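Local coordinates for protein acyl-CoA dehydrogenase FadE3 (Mycobacterium smegmatis, PDB 4IV6) that belongs to the acyl-CoA dehydrogenase family of flavoproteins and assembles from four chains with bound dihydroflavine-adenine dinucleotide, at residues Glu11-Val15 and Cys70-Val74; Asp145-Ile151 and Thr217-Val223; Val30-Glu34 and Thr348-Arg354. All blocks are in the same frame, centred on the assembly; numbering follows the deposited sequence.

Contact 1 of 3, residues Glu11-Val15 and Cys70-Val74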
loop_
_atom_site.group_PDB
_atom_site.type_symbol
_atom_site.label_atom_id
_atom_site.label_comp_id
_atom_site.label_asym_id
_atom_site.label_seq_id
_atom_site.Cartn_x
_atom_site.Cartn_y
_atom_site.Cartn_z
ATOM N N GLU B 11 -18.239 -16.134 30.972
ATOM C CA GLU B 11 -17.811 -15.232 29.928
ATOM C C GLU B 11 -17.718 -15.961 28.592
ATOM O O GLU B 11 -18.147 -15.442 27.573
ATOM C CB GLU B 11 -16.521 -14.539 30.328
ATOM C CG GLU B 11 -16.788 -13.398 31.297
ATOM C CD GLU B 11 -15.529 -12.714 31.809
ATOM O OE1 GLU B 11 -14.411 -13.267 31.682
ATOM O OE2 GLU B 11 -15.664 -11.626 32.384
ATOM N N GLU B 12 -17.209 -17.188 28.608
ATOM C CA GLU B 12 -17.151 -17.996 27.390
ATOM C C GLU B 12 -18.552 -18.244 26.873
ATOM O O GLU B 12 -18.817 -18.189 25.676
ATOM C CB GLU B 12 -16.495 -19.359 27.666
ATOM C CG GLU B 12 -15.057 -19.298 28.124
ATOM C CD GLU B 12 -14.044 -19.298 26.984
ATOM O OE1 GLU B 12 -14.306 -18.655 25.934
ATOM O OE2 GLU B 12 -12.981 -19.951 27.157
ATOM N N THR B 13 -19.445 -18.539 27.802
ATOM C CA THR B 13 -20.820 -18.819 27.474
ATOM C C THR B 13 -21.492 -17.630 26.794
ATOM O O THR B 13 -22.230 -17.827 25.816
ATOM C CB THR B 13 -21.600 -19.263 28.738
ATOM O OG1 THR B 13 -21.103 -20.549 29.170
ATOM C CG2 THR B 13 -23.087 -19.375 28.451
ATOM N N ILE B 14 -21.278 -16.419 27.307
ATOM C CA ILE B 14 -21.919 -15.233 26.709
ATOM C C ILE B 14 -21.440 -15.073 25.250
ATOM O O ILE B 14 -22.257 -14.855 24.351
ATOM C CB ILE B 14 -21.746 -13.939 27.548
ATOM C CG1 ILE B 14 -22.456 -12.738 26.924
ATOM C CG2 ILE B 14 -20.312 -13.481 27.629
ATOM C CD1 ILE B 14 -23.959 -12.875 26.884
ATOM N N VAL B 15 -20.142 -15.237 25.010
ATOM C CA VAL B 15 -19.611 -15.140 23.650
ATOM C C VAL B 15 -20.312 -16.173 22.764
ATOM O O VAL B 15 -20.794 -15.831 21.692
ATOM C CB VAL B 15 -18.088 -15.312 23.621
ATOM C CG1 VAL B 15 -17.579 -15.327 22.173
ATOM C CG2 VAL B 15 -17.408 -14.184 24.396
ATOM N N CYS B 70 -13.676 -10.066 27.273
ATOM C CA CYS B 70 -14.964 -10.691 26.955
ATOM C C CYS B 70 -15.818 -9.698 26.185
ATOM O O CYS B 70 -16.444 -10.046 25.180
ATOM C CB CYS B 70 -15.698 -11.134 28.228
ATOM S SG CYS B 70 -17.406 -11.674 27.935
ATOM N N TYR B 71 -15.823 -8.457 26.642
ATOM C CA TYR B 71 -16.638 -7.421 26.014
ATOM C C TYR B 71 -16.289 -7.273 24.506
ATOM O O TYR B 71 -17.180 -7.230 23.642
ATOM C CB TYR B 71 -16.467 -6.081 26.740
ATOM C CG TYR B 71 -17.251 -4.980 26.060
ATOM C CD1 TYR B 71 -18.617 -4.845 26.260
ATOM C CD2 TYR B 71 -16.632 -4.114 25.186
ATOM C CE1 TYR B 71 -19.345 -3.879 25.605
ATOM C CE2 TYR B 71 -17.345 -3.122 24.548
ATOM C CZ TYR B 71 -18.691 -3.001 24.735
ATOM O OH TYR B 71 -19.392 -2.012 24.071
ATOM N N VAL B 72 -14.997 -7.206 24.194
ATOM C CA VAL B 72 -14.595 -7.014 22.792
ATOM C C VAL B 72 -14.988 -8.211 21.940
ATOM O O VAL B 72 -15.371 -8.053 20.790
ATOM C CB VAL B 72 -13.117 -6.607 22.639
ATOM C CG1 VAL B 72 -12.843 -5.331 23.433
ATOM C CG2 VAL B 72 -12.175 -7.690 23.088
ATOM N N GLN B 73 -14.919 -9.408 22.514
ATOM C CA GLN B 73 -15.344 -10.583 21.790
ATOM C C GLN B 73 -16.855 -10.571 21.542
ATOM O O GLN B 73 -17.304 -10.982 20.480
ATOM C CB GLN B 73 -14.891 -11.850 22.487
ATOM C CG GLN B 73 -13.375 -12.056 22.412
ATOM C CD GLN B 73 -12.904 -13.201 23.268
ATOM O OE1 GLN B 73 -12.126 -13.024 24.220
ATOM N NE2 GLN B 73 -13.398 -14.373 22.973
ATOM N N VAL B 74 -17.632 -10.064 22.488
ATOM C CA VAL B 74 -19.096 -9.969 22.298
ATOM C C VAL B 74 -19.398 -8.952 21.209
ATOM O O VAL B 74 -20.207 -9.200 20.305
ATOM C CB VAL B 74 -19.840 -9.594 23.593
ATOM C CG1 VAL B 74 -21.296 -9.266 23.313
ATOM C CG2 VAL B 74 -19.749 -10.710 24.608
#
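Glu11, Ile14 and Val15 meet Cys70, Gln73 and Val74 in an apolar helix-helix contact within the helical N-terminal domain, where helix 9-26 runs beside helix 68-81. The two short segments point nearly the same way, 12° apart, with their axes 9.6 Å from each other, and no hydrogen bond crosses between them. Cys70 fills much of the gap. Its thiol lies anti to the backbone N (chi1 171°), which carries SG across to the neighbouring helix, where Ile14 CG2 closes on SG at 3.4 Å, a tight approach. From one helical turn earlier, the aliphatic part of Glu11 lies against the same residue, its CG 3.8 Å from Cys70 SG and its CD over Cys70 CB. The carboxylate of Glu11 is carried onward by an extended chain, and OE2 accepts a hydrogen bond from Ser67 N just before the Cys70-Val74 segment. One turn beyond Cys70, Val74 CG2 meets the other branch of Ile14, CG1, at 4.1 Å, the two side chains crossing at about a right angle, and Val15 CG2 comes within 4.2 Å of the same Val74 methyl. Val15 CG2 also touches Gln73 CB at 3.9 Å, so a single branch bridges two consecutive residues of the facing helix. Behind this layer, Val74 packs on Ile52, and Gln73 on Leu303 and Leu7. Across the interface, then, cohesion comes from sulfur and methyl groups in dispersion contact, while the one charged side chain contributes its methylenes here and takes its carboxylate to a backbone N-H at the neighbouring loop.

Contact 2 of 3, residues Asp145-Ile151 and Thr217-Val223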
loop_
_atom_site.group_PDB
_atom_site.type_symbol
_atom_site.label_atom_id
_atom_site.label_comp_id
_atom_site.label_asym_id
_atom_site.label_seq_id
_atom_site.Cartn_x
_atom_site.Cartn_y
_atom_site.Cartn_z
ATOM N N ASP B 145 -29.355 28.804 35.144
ATOM C CA ASP B 145 -30.423 29.728 35.489
ATOM C C ASP B 145 -31.160 29.083 36.657
ATOM O O ASP B 145 -31.938 28.140 36.472
ATOM C CB ASP B 145 -31.361 29.953 34.301
ATOM C CG ASP B 145 -32.593 30.756 34.668
ATOM O OD1 ASP B 145 -32.521 31.555 35.588
ATOM O OD2 ASP B 145 -33.647 30.594 34.042
ATOM N N GLY B 146 -30.873 29.565 37.866
ATOM C CA GLY B 146 -31.438 28.993 39.080
ATOM C C GLY B 146 -30.876 27.601 39.260
ATOM O O GLY B 146 -29.664 27.410 39.232
ATOM N N ASP B 147 -31.747 26.613 39.400
ATOM C CA ASP B 147 -31.298 25.240 39.529
ATOM C C ASP B 147 -31.462 24.441 38.268
ATOM O O ASP B 147 -31.504 23.219 38.330
ATOM C CB ASP B 147 -32.017 24.548 40.670
ATOM C CG ASP B 147 -31.778 25.241 42.003
ATOM O OD1 ASP B 147 -30.615 25.609 42.312
ATOM O OD2 ASP B 147 -32.769 25.421 42.723
ATOM N N ASP B 148 -31.526 25.135 37.128
ATOM C CA ASP B 148 -31.503 24.507 35.811
ATOM C C ASP B 148 -30.279 24.924 35.013
ATOM O O ASP B 148 -29.711 25.989 35.219
ATOM C CB ASP B 148 -32.729 24.905 34.963
ATOM C CG ASP B 148 -34.029 24.289 35.451
ATOM O OD1 ASP B 148 -34.046 23.139 36.007
ATOM O OD2 ASP B 148 -35.060 24.978 35.230
ATOM N N TYR B 149 -29.904 24.067 34.077
ATOM C CA TYR B 149 -29.150 24.491 32.910
ATOM C C TYR B 149 -30.155 24.737 31.785
ATOM O O TYR B 149 -31.113 23.981 31.632
ATOM C CB TYR B 149 -28.143 23.434 32.467
ATOM C CG TYR B 149 -26.946 23.265 33.379
ATOM C CD1 TYR B 149 -25.968 24.240 33.479
ATOM C CD2 TYR B 149 -26.769 22.090 34.092
ATOM C CE1 TYR B 149 -24.844 24.047 34.285
ATOM C CE2 TYR B 149 -25.661 21.900 34.900
ATOM C CZ TYR B 149 -24.703 22.873 34.991
ATOM O OH TYR B 149 -23.612 22.635 35.809
ATOM N N VAL B 150 -29.919 25.802 31.030
ATOM C CA VAL B 150 -30.629 26.088 29.814
ATOM C C VAL B 150 -29.706 25.793 28.649
ATOM O O VAL B 150 -28.673 26.446 28.482
ATOM C CB VAL B 150 -31.074 27.546 29.724
ATOM C CG1 VAL B 150 -31.937 27.729 28.485
ATOM C CG2 VAL B 150 -31.843 27.943 30.988
ATOM N N ILE B 151 -30.119 24.814 27.846
ATOM C CA ILE B 151 -29.327 24.317 26.721
ATOM C C ILE B 151 -29.833 24.869 25.390
ATOM O O ILE B 151 -31.038 24.763 25.061
ATOM C CB ILE B 151 -29.356 22.771 26.670
ATOM C CG1 ILE B 151 -28.967 22.155 28.022
ATOM C CG2 ILE B 151 -28.432 22.235 25.599
ATOM C CD1 ILE B 151 -29.200 20.652 28.108
ATOM N N THR B 217 -33.437 24.033 21.887
ATOM C CA THR B 217 -33.980 25.383 21.997
ATOM C C THR B 217 -34.480 25.598 23.399
ATOM O O THR B 217 -35.472 25.016 23.790
ATOM C CB THR B 217 -35.147 25.544 21.022
ATOM O OG1 THR B 217 -34.723 25.124 19.715
ATOM C CG2 THR B 217 -35.611 26.975 20.974
ATOM N N ASP B 218 -33.783 26.437 24.165
ATOM C CA ASP B 218 -34.224 26.825 25.517
ATOM C C ASP B 218 -34.560 25.568 26.324
ATOM O O ASP B 218 -35.555 25.533 27.070
ATOM C CB ASP B 218 -35.434 27.760 25.416
ATOM C CG ASP B 218 -35.761 28.478 26.734
ATOM O OD1 ASP B 218 -34.849 29.035 27.363
ATOM O OD2 ASP B 218 -36.944 28.500 27.098
ATOM N N ALA B 219 -33.721 24.548 26.200
ATOM C CA ALA B 219 -34.024 23.221 26.788
ATOM C C ALA B 219 -33.519 23.174 28.218
ATOM O O ALA B 219 -32.292 23.219 28.467
ATOM C CB ALA B 219 -33.382 22.110 25.984
ATOM N N ARG B 220 -34.456 23.075 29.156
ATOM C CA ARG B 220 -34.148 23.150 30.582
ATOM C C ARG B 220 -33.937 21.769 31.192
ATOM O O ARG B 220 -34.793 20.906 31.070
ATOM C CB ARG B 220 -35.292 23.842 31.324
ATOM C CG ARG B 220 -35.694 25.187 30.739
ATOM C CD ARG B 220 -36.660 25.905 31.678
ATOM N NE ARG B 220 -35.946 26.921 32.420
ATOM C CZ ARG B 220 -35.571 28.067 31.869
ATOM N NH1 ARG B 220 -34.904 28.948 32.582
ATOM N NH2 ARG B 220 -35.875 28.317 30.588
ATOM N N VAL B 221 -32.801 21.570 31.839
ATOM C CA VAL B 221 -32.545 20.367 32.627
ATOM C C VAL B 221 -32.071 20.820 34.000
ATOM O O VAL B 221 -31.519 21.887 34.140
ATOM C CB VAL B 221 -31.495 19.454 31.977
ATOM C CG1 VAL B 221 -31.956 19.033 30.598
ATOM C CG2 VAL B 221 -30.125 20.122 31.918
ATOM N N PRO B 222 -32.303 20.014 35.032
ATOM C CA PRO B 222 -31.814 20.426 36.325
ATOM C C PRO B 222 -30.288 20.376 36.397
ATOM O O PRO B 222 -29.647 19.607 35.651
ATOM C CB PRO B 222 -32.468 19.436 37.300
ATOM C CG PRO B 222 -32.952 18.298 36.484
ATOM C CD PRO B 222 -33.060 18.756 35.064
ATOM N N VAL B 223 -29.709 21.200 37.270
ATOM C CA VAL B 223 -28.231 21.252 37.396
ATOM C C VAL B 223 -27.638 19.934 37.848
ATOM O O VAL B 223 -26.475 19.649 37.552
ATOM C CB VAL B 223 -27.699 22.415 38.276
ATOM C CG1 VAL B 223 -28.013 23.745 37.599
ATOM C CG2 VAL B 223 -28.244 22.371 39.703
#
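An antiparallel strand pair of the beta domain joins Tyr149, Val150 and Ile151 to Ala219, Arg220 and Val221; a type II' turn from Asp145 to Asp148 leads from strand 141-145 into strand 148-159, and a G1 beta bulge marks the far end of the pairing. Tyr149 with Val221 and Ile151 with Ala219 are the hydrogen-bonded pairs; Tyr149 N reaches Val221 O at 2.7 Å and Ala219 N reaches Ile151 O at 2.9 Å. In the bulge, Asp218 and Ala219 together face Ile151. Val223 N bonds to Asp147 O at 2.9 Å, which extends the pairing past the strand end. The face bearing Tyr149, Ile151, Ala219 and Val221 is buried: Ile151 CD1 packs on Val221 CG2 at 4.0 Å, and both residues rest on Val189 of strand 184-190. Val223 CG1 makes a CH-pi contact over one face of the Tyr149 ring, 4.1 Å from its centroid, while Val221 CG2 lies at the ring edge; the phenol OH is hydrogen-bonded to Glu231. On the other face Arg220 bends at chi3 (102°), setting its guanidinium over Val150 CG2, which lies 3.5 Å from its plane. In this conformer, one of two deposited, NE makes a long salt bridge to Asp148 OD2 at 3.5 Å and NH2 another to Asp218; the approach of NH1 to Asp145 is too short to trust in detail. Three aspartates thus gather round one exposed arginine, whose positive charge would be expected to offset theirs in the conformer described, in contrast to the apolar face pressed into the domain.

Contact 3 of 3, residues Val30-Glu34 and Thr348-Arg354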
loop_
_atom_site.group_PDB
_atom_site.type_symbol
_atom_site.label_atom_id
_atom_site.label_comp_id
_atom_site.label_asym_id
_atom_site.label_seq_id
_atom_site.Cartn_x
_atom_site.Cartn_y
_atom_site.Cartn_z
ATOM N N VAL B 30 -31.013 -10.395 8.129
ATOM C CA VAL B 30 -30.229 -9.175 7.994
ATOM C C VAL B 30 -30.361 -8.543 6.599
ATOM O O VAL B 30 -30.566 -7.337 6.484
ATOM C CB VAL B 30 -28.754 -9.397 8.451
ATOM C CG1 VAL B 30 -28.036 -10.418 7.576
ATOM C CG2 VAL B 30 -27.993 -8.100 8.445
ATOM N N ARG B 31 -30.338 -9.346 5.534
ATOM C CA ARG B 31 -30.410 -8.749 4.206
ATOM C C ARG B 31 -31.674 -7.940 4.027
ATOM O O ARG B 31 -31.609 -6.803 3.621
ATOM C CB ARG B 31 -30.275 -9.771 3.072
ATOM C CG ARG B 31 -30.285 -9.099 1.678
ATOM C CD ARG B 31 -30.216 -10.068 0.495
ATOM N NE ARG B 31 -29.541 -11.279 0.928
ATOM C CZ ARG B 31 -28.239 -11.403 1.105
ATOM N NH1 ARG B 31 -27.405 -10.409 0.805
ATOM N NH2 ARG B 31 -27.761 -12.556 1.547
ATOM N N GLU B 32 -32.821 -8.533 4.332
ATOM C CA GLU B 32 -34.092 -7.865 4.120
ATOM C C GLU B 32 -34.176 -6.616 4.988
ATOM O O GLU B 32 -34.567 -5.555 4.516
ATOM C CB GLU B 32 -35.263 -8.809 4.413
ATOM N N LEU B 33 -33.816 -6.727 6.254
ATOM C CA LEU B 33 -33.915 -5.587 7.148
ATOM C C LEU B 33 -32.967 -4.467 6.701
ATOM O O LEU B 33 -33.407 -3.340 6.569
ATOM C CB LEU B 33 -33.568 -5.977 8.586
ATOM C CG LEU B 33 -34.459 -7.000 9.323
ATOM C CD1 LEU B 33 -33.754 -7.438 10.585
ATOM C CD2 LEU B 33 -35.849 -6.453 9.647
ATOM N N GLU B 34 -31.690 -4.815 6.460
ATOM C CA GLU B 34 -30.589 -3.841 6.175
ATOM C C GLU B 34 -30.887 -3.148 4.874
ATOM O O GLU B 34 -30.768 -1.925 4.785
ATOM C CB GLU B 34 -29.213 -4.534 6.104
ATOM C CG GLU B 34 -27.954 -3.635 6.149
ATOM C CD GLU B 34 -27.571 -3.027 4.819
ATOM O OE1 GLU B 34 -27.965 -3.541 3.761
ATOM O OE2 GLU B 34 -26.823 -2.018 4.818
ATOM N N THR B 348 -25.961 -7.385 -4.624
ATOM C CA THR B 348 -26.539 -7.227 -3.286
ATOM C C THR B 348 -27.248 -8.489 -2.795
ATOM O O THR B 348 -27.781 -8.485 -1.682
ATOM C CB THR B 348 -27.541 -6.060 -3.204
ATOM O OG1 THR B 348 -28.609 -6.300 -4.125
ATOM C CG2 THR B 348 -26.891 -4.757 -3.538
ATOM N N GLU B 349 -27.245 -9.554 -3.605
ATOM C CA GLU B 349 -27.659 -10.895 -3.186
ATOM C C GLU B 349 -26.533 -11.669 -2.489
ATOM O O GLU B 349 -26.780 -12.713 -1.876
ATOM C CB GLU B 349 -28.216 -11.693 -4.384
ATOM C CG GLU B 349 -29.597 -11.182 -4.780
ATOM C CD GLU B 349 -30.127 -11.642 -6.141
ATOM O OE1 GLU B 349 -31.311 -11.326 -6.398
ATOM O OE2 GLU B 349 -29.415 -12.266 -6.961
ATOM N N TYR B 350 -25.319 -11.129 -2.546
ATOM C CA TYR B 350 -24.188 -11.616 -1.748
ATOM C C TYR B 350 -23.912 -10.575 -0.650
ATOM O O TYR B 350 -24.413 -9.444 -0.715
ATOM C CB TYR B 350 -22.955 -11.825 -2.642
ATOM C CG TYR B 350 -23.133 -12.960 -3.619
ATOM C CD1 TYR B 350 -24.006 -12.843 -4.681
ATOM C CD2 TYR B 350 -22.452 -14.170 -3.452
ATOM C CE1 TYR B 350 -24.200 -13.876 -5.561
ATOM C CE2 TYR B 350 -22.642 -15.235 -4.344
ATOM C CZ TYR B 350 -23.519 -15.063 -5.395
ATOM O OH TYR B 350 -23.741 -16.051 -6.306
ATOM N N ASP B 351 -23.172 -10.965 0.372
ATOM C CA ASP B 351 -23.042 -10.149 1.583
ATOM C C ASP B 351 -21.805 -9.241 1.581
ATOM O O ASP B 351 -21.737 -8.293 2.364
ATOM C CB ASP B 351 -23.021 -11.049 2.820
ATOM C CG ASP B 351 -24.366 -11.763 3.061
ATOM O OD1 ASP B 351 -25.412 -11.264 2.598
ATOM O OD2 ASP B 351 -24.364 -12.816 3.722
ATOM N N VAL B 352 -20.827 -9.539 0.729
ATOM C CA VAL B 352 -19.561 -8.834 0.784
ATOM C C VAL B 352 -19.748 -7.345 0.454
ATOM O O VAL B 352 -19.010 -6.523 0.954
ATOM C CB VAL B 352 -18.422 -9.500 -0.044
ATOM C CG1 VAL B 352 -17.984 -10.805 0.610
ATOM C CG2 VAL B 352 -18.834 -9.785 -1.492
ATOM N N GLU B 353 -20.730 -6.989 -0.373
ATOM C CA GLU B 353 -20.973 -5.578 -0.668
ATOM C C GLU B 353 -21.423 -4.823 0.565
ATOM O O GLU B 353 -21.079 -3.672 0.731
ATOM C CB GLU B 353 -21.981 -5.388 -1.801
ATOM C CG GLU B 353 -23.408 -5.799 -1.474
ATOM C CD GLU B 353 -24.263 -4.694 -0.862
ATOM O OE1 GLU B 353 -25.173 -5.016 -0.065
ATOM O OE2 GLU B 353 -24.048 -3.519 -1.201
ATOM N N ARG B 354 -22.156 -5.490 1.454
ATOM C CA ARG B 354 -22.569 -4.862 2.687
ATOM C C ARG B 354 -21.352 -4.594 3.596
ATOM O O ARG B 354 -21.259 -3.515 4.194
ATOM C CB ARG B 354 -23.600 -5.717 3.437
ATOM C CG ARG B 354 -24.157 -4.987 4.634
ATOM C CD ARG B 354 -24.510 -5.848 5.793
ATOM N NE ARG B 354 -24.976 -7.218 5.531
ATOM C CZ ARG B 354 -24.774 -8.194 6.421
ATOM N NH1 ARG B 354 -24.110 -7.940 7.571
ATOM N NH2 ARG B 354 -25.235 -9.413 6.195
#
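Arg31, Arg354 and Val30 carry this contact between helix 30-35 and the loop and first turn of helix 352-364. Arg31 extends from the helix with CG anti to its own N (chi1 -177°), then bends at chi3 to lay its guanidinium against the loop. Asp351 OD1 receives both terminal nitrogens in a salt bridge, NH1 at 2.8 Å and NH2 at 2.9 Å, each a weak hydrogen bond by angle; the carboxylate and guanidinium planes are nearly parallel, 12° apart, with OD1 at the guanidinium edge. NH1 also bonds to Thr348 O at 3.2 Å, tilted from the guanidinium plane, while Glu349 O stands over one face. Arg354, buried, presents a guanidinium face to Val30, with CG2 3.7 Å above its centre and CG1 3.3 Å from NH2; its NH1 is hydrogen-bonded to Gly81 O. The CD of Glu34 packs on Arg354 CG at 3.9 Å, its OE2 being paired with Arg357. Glu349 forms a salt bridge to Arg199 of the second subunit. An N-terminal-domain helix thus meets a loop and helix start of the C-terminal domain: a junction of the two helical domains of the acyl-CoA dehydrogenase fold, here beside a subunit boundary.

Overall arrangement
From the N terminus, helix 9-26 opens contact 1, and helix 30-35, next in the chain, opens contact 3 before contact 1 closes at Cys70-Val74, so these two cross. Contact 1 closes a loop of 54 residues inside the N-terminal domain. Contact 2 then opens and closes in turn, its 65 intervening residues holding strands but no helix, and it lies wholly within the much longer loop that contact 3 completes at Thr348-Arg354. Contact 3 thereby joins the N-terminal and C-terminal domains, with the beta domain between them in sequence. None touches another: the centres of contacts 1 and 3 lie about 26 Å apart, and that of contact 2 is about 40 Å from contact 1 and about 44 Å from contact 3.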